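Local coordinates for Lmo2445 protein (Listeria monocytogenes EGD-e, PDB 5HZL) that is of unknown function but, as a secreted internalin-like leucine-rich-repeat protein that binds calcium, may take part in adhesion or recognition, at residues P170-I176 / Q194-S199. Sequence-based numbering, arbitrary orientation.
With CA (calcium ion), chain F.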
ATOM      1  N   PRO A 170     -15.307   8.877  -7.086  1.00 59.15           N
ATOM      2  CA  PRO A 170     -15.563   9.654  -8.314  1.00 60.36           C
ATOM      3  C   PRO A 170     -14.620  10.798  -8.690  1.00 59.97           C
ATOM      4  O   PRO A 170     -14.664  11.249  -9.835  1.00 61.53           O
ATOM      5  CB  PRO A 170     -16.997  10.180  -8.112  1.00 61.76           C
ATOM      6  CG  PRO A 170     -17.212  10.181  -6.651  1.00 60.70           C
ATOM      7  CD  PRO A 170     -16.408   9.040  -6.111  1.00 59.07           C
ATOM      8  N   ASN A 171     -13.784  11.262  -7.766  1.00 58.91           N
ATOM      9  CA  ASN A 171     -12.861  12.367  -8.076  1.00 58.43           C
ATOM     10  C   ASN A 171     -11.406  11.968  -8.171  1.00 56.09           C
ATOM     11  O   ASN A 171     -10.565  12.814  -8.469  1.00 56.57           O
ATOM     12  CB  ASN A 171     -13.068  13.506  -7.077  1.00 58.60           C
ATOM     13  CG  ASN A 171     -14.450  14.112  -7.189  1.00 60.11           C
ATOM     14  OD1 ASN A 171     -14.996  14.239  -8.288  1.00 61.99           O
ATOM     15  ND2 ASN A 171     -15.020  14.497  -6.066  1.00 60.16           N
ATOM     16  N   LEU A 172     -11.127  10.682  -7.945  1.00 54.40           N
ATOM     17  CA  LEU A 172      -9.775  10.144  -8.006  1.00 52.55           C
ATOM     18  C   LEU A 172      -9.197  10.496  -9.366  1.00 53.68           C
ATOM     19  O   LEU A 172      -9.799  10.180 -10.398  1.00 55.29           O
ATOM     20  CB  LEU A 172      -9.798   8.626  -7.795  1.00 51.05           C
ATOM     21  CG  LEU A 172      -8.463   7.877  -7.743  1.00 48.40           C
ATOM     22  CD1 LEU A 172      -7.566   8.411  -6.641  1.00 46.58           C
ATOM     23  CD2 LEU A 172      -8.720   6.394  -7.543  1.00 47.69           C
ATOM     24  N   ASP A 173      -8.052  11.177  -9.350  1.00 53.38           N
ATOM     25  CA  ASP A 173      -7.394  11.624 -10.574  1.00 54.67           C
ATOM     26  C   ASP A 173      -5.937  11.179 -10.689  1.00 52.93           C
ATOM     27  O   ASP A 173      -5.337  11.328 -11.759  1.00 53.78           O
ATOM     28  CB  ASP A 173      -7.441  13.154 -10.635  1.00 56.32           C
ATOM     29  CG  ASP A 173      -7.111  13.699 -12.012  1.00 58.68           C
ATOM     30  OD1 ASP A 173      -7.773  13.286 -13.002  1.00 62.97           O
ATOM     31  OD2 ASP A 173      -6.223  14.567 -12.099  1.00 57.84           O
ATOM     32  N   SER A 174      -5.360  10.668  -9.602  1.00 51.06           N
ATOM     33  CA  SER A 174      -3.972  10.204  -9.619  1.00 49.64           C
ATOM     34  C   SER A 174      -3.827   8.956  -8.749  1.00 46.50           C
ATOM     35  O   SER A 174      -4.185   8.973  -7.578  1.00 43.68           O
ATOM     36  CB  SER A 174      -3.028  11.308  -9.150  1.00 50.07           C
ATOM     37  OG  SER A 174      -1.674  10.895  -9.263  1.00 50.85           O
ATOM     38  N   LEU A 175      -3.298   7.882  -9.333  1.00 45.37           N
ATOM     39  CA  LEU A 175      -3.116   6.611  -8.630  1.00 44.78           C
ATOM     40  C   LEU A 175      -1.738   6.055  -8.975  1.00 43.57           C
ATOM     41  O   LEU A 175      -1.540   5.534 -10.065  1.00 44.30           O
ATOM     42  CB  LEU A 175      -4.229   5.632  -9.040  1.00 45.66           C
ATOM     43  CG  LEU A 175      -4.219   4.224  -8.450  1.00 44.65           C
ATOM     44  CD1 LEU A 175      -4.358   4.294  -6.942  1.00 44.57           C
ATOM     45  CD2 LEU A 175      -5.335   3.392  -9.057  1.00 45.04           C
ATOM     46  N   ILE A 176      -0.798   6.160  -8.038  1.00 42.99           N
ATOM     47  CA  ILE A 176       0.577   5.704  -8.247  1.00 42.98           C
ATOM     48  C   ILE A 176       0.763   4.351  -7.559  1.00 41.95           C
ATOM     49  O   ILE A 176       0.645   4.262  -6.335  1.00 41.19           O
ATOM     50  CB  ILE A 176       1.602   6.714  -7.668  1.00 43.43           C
ATOM     51  CG1 ILE A 176       1.197   8.187  -7.923  1.00 44.75           C
ATOM     52  CG2 ILE A 176       3.011   6.396  -8.162  1.00 44.15           C
ATOM     53  CD1 ILE A 176       1.028   8.599  -9.365  1.00 45.32           C
ATOM     54  N   GLN A 194     -10.604   8.148 -15.891  1.00 67.18           N
ATOM     55  CA  GLN A 194     -10.702   9.249 -14.909  1.00 67.35           C
ATOM     56  C   GLN A 194      -9.328   9.818 -14.573  1.00 65.08           C
ATOM     57  O   GLN A 194      -9.151  11.034 -14.411  1.00 65.78           O
ATOM     58  CB  GLN A 194     -11.225   8.791 -13.539  1.00 66.86           C
ATOM     59  CG  GLN A 194     -12.616   8.202 -13.421  1.00 68.49           C
ATOM     60  CD  GLN A 194     -12.987   7.941 -11.957  1.00 67.70           C
ATOM     61  OE1 GLN A 194     -12.290   8.380 -11.025  1.00 64.74           O
ATOM     62  NE2 GLN A 194     -14.098   7.242 -11.745  1.00 68.67           N
ATOM     63  N   LEU A 195      -8.381   8.892 -14.446  1.00 61.83           N
ATOM     64  CA  LEU A 195      -7.019   9.181 -14.046  1.00 60.06           C
ATOM     65  C   LEU A 195      -6.161   9.938 -15.048  1.00 61.16           C
ATOM     66  O   LEU A 195      -5.858   9.426 -16.124  1.00 60.71           O
ATOM     67  CB  LEU A 195      -6.299   7.865 -13.711  1.00 57.61           C
ATOM     68  CG  LEU A 195      -6.956   6.915 -12.709  1.00 56.11           C
ATOM     69  CD1 LEU A 195      -6.124   5.647 -12.615  1.00 54.57           C
ATOM     70  CD2 LEU A 195      -7.147   7.559 -11.343  1.00 55.74           C
ATOM     71  N   GLY A 196      -5.763  11.152 -14.663  1.00 62.40           N
ATOM     72  CA  GLY A 196      -4.880  11.993 -15.469  1.00 63.94           C
ATOM     73  C   GLY A 196      -3.416  11.616 -15.213  1.00 63.09           C
ATOM     74  O   GLY A 196      -2.537  11.984 -15.993  1.00 66.07           O
ATOM     75  N   THR A 197      -3.160  10.895 -14.118  1.00 60.05           N
ATOM     76  CA  THR A 197      -1.824  10.445 -13.741  1.00 59.35           C
ATOM     77  C   THR A 197      -1.945   9.008 -13.219  1.00 58.73           C
ATOM     78  O   THR A 197      -2.800   8.716 -12.386  1.00 59.70           O
ATOM     79  CB  THR A 197      -1.234  11.342 -12.623  1.00 59.05           C
ATOM     80  OG1 THR A 197      -1.178  12.703 -13.064  1.00 59.91           O
ATOM     81  CG2 THR A 197       0.178  10.893 -12.222  1.00 57.56           C
ATOM     82  N   HIS A 198      -1.092   8.113 -13.698  1.00 57.69           N
ATOM     83  CA  HIS A 198      -1.137   6.721 -13.263  1.00 57.23           C
ATOM     84  C   HIS A 198       0.187   6.002 -13.538  1.00 54.41           C
ATOM     85  O   HIS A 198       0.907   6.308 -14.490  1.00 55.00           O
ATOM     86  CB  HIS A 198      -2.282   5.975 -13.970  1.00 60.88           C
ATOM     87  CG  HIS A 198      -2.112   5.885 -15.457  1.00 66.06           C
ATOM     88  ND1 HIS A 198      -2.539   6.877 -16.321  1.00 69.06           N
ATOM     89  CD2 HIS A 198      -1.541   4.931 -16.231  1.00 67.52           C
ATOM     90  CE1 HIS A 198      -2.244   6.533 -17.562  1.00 70.12           C
ATOM     91  NE2 HIS A 198      -1.636   5.359 -17.534  1.00 70.79           N
ATOM     92  N   SER A 199       0.485   5.020 -12.711  1.00 50.60           N
ATOM     93  CA  SER A 199       1.696   4.262 -12.864  1.00 47.98           C
ATOM     94  C   SER A 199       1.495   2.870 -12.307  1.00 44.87           C
ATOM     95  O   SER A 199       0.930   2.708 -11.226  1.00 44.31           O
ATOM     96  CB  SER A 199       2.831   4.964 -12.137  1.00 48.24           C
ATOM     97  OG  SER A 199       4.028   4.230 -12.307  1.00 50.04           O
TER
HETATM   98 CA    CA F 405     -10.000  13.259 -14.337  1.00 64.08          CA
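The backbone carbonyl oxygen of Asp173 takes two N-H groups from successive residues of the facing segment: Gly196 N lies 2.9 Å from Asp173 O, tilted 23° from the carbonyl plane, while Thr197 N donates to the same Asp173 O almost in line with the C=O. This forked grip starts a parallel pairing between strands 174-176 and 197-199, whose short axes run 16° apart. Further along, Leu175 N reaches Thr197 O at 3.2 Å, and a weak bond follows from Ser199 N to Leu175 O.

Ahead of the strands a calcium ion bridges the two segments, bound by Asp173 OD1 at 2.6 Å and by the backbone Gln194 O at 2.4 Å. With CG anti to the backbone N (chi1 -165°), the Asp173 carboxylate swings back toward the other segment, where OD1 also accepts weakly from Gly196 N; the ion probably offsets the negative charge of this carboxylate.

On the side of the sheet that Leu175 faces, the methyls of Leu195 divide: CD2 meets Leu172 CG at 3.8 Å, and CD1 rests against Leu175 CB. On the face that carries Ser174, Ile176, Thr197 and Ser199, Ser174 OG lies alongside Thr197 CB at 3.4 Å and Ile176 CD1 meets Thr197 CG2.

Parallel pairing of short strands from successive turns is as expected for a leucine-rich-repeat solenoid. Strand 197-199 is the outermost rung within this sheet; strand 149-151 pairs with the far edge of 174-176, where Ile150 receives Leu172 and Leu175, while helix 187-191 packs Ile189 onto both Leu175 and Leu195.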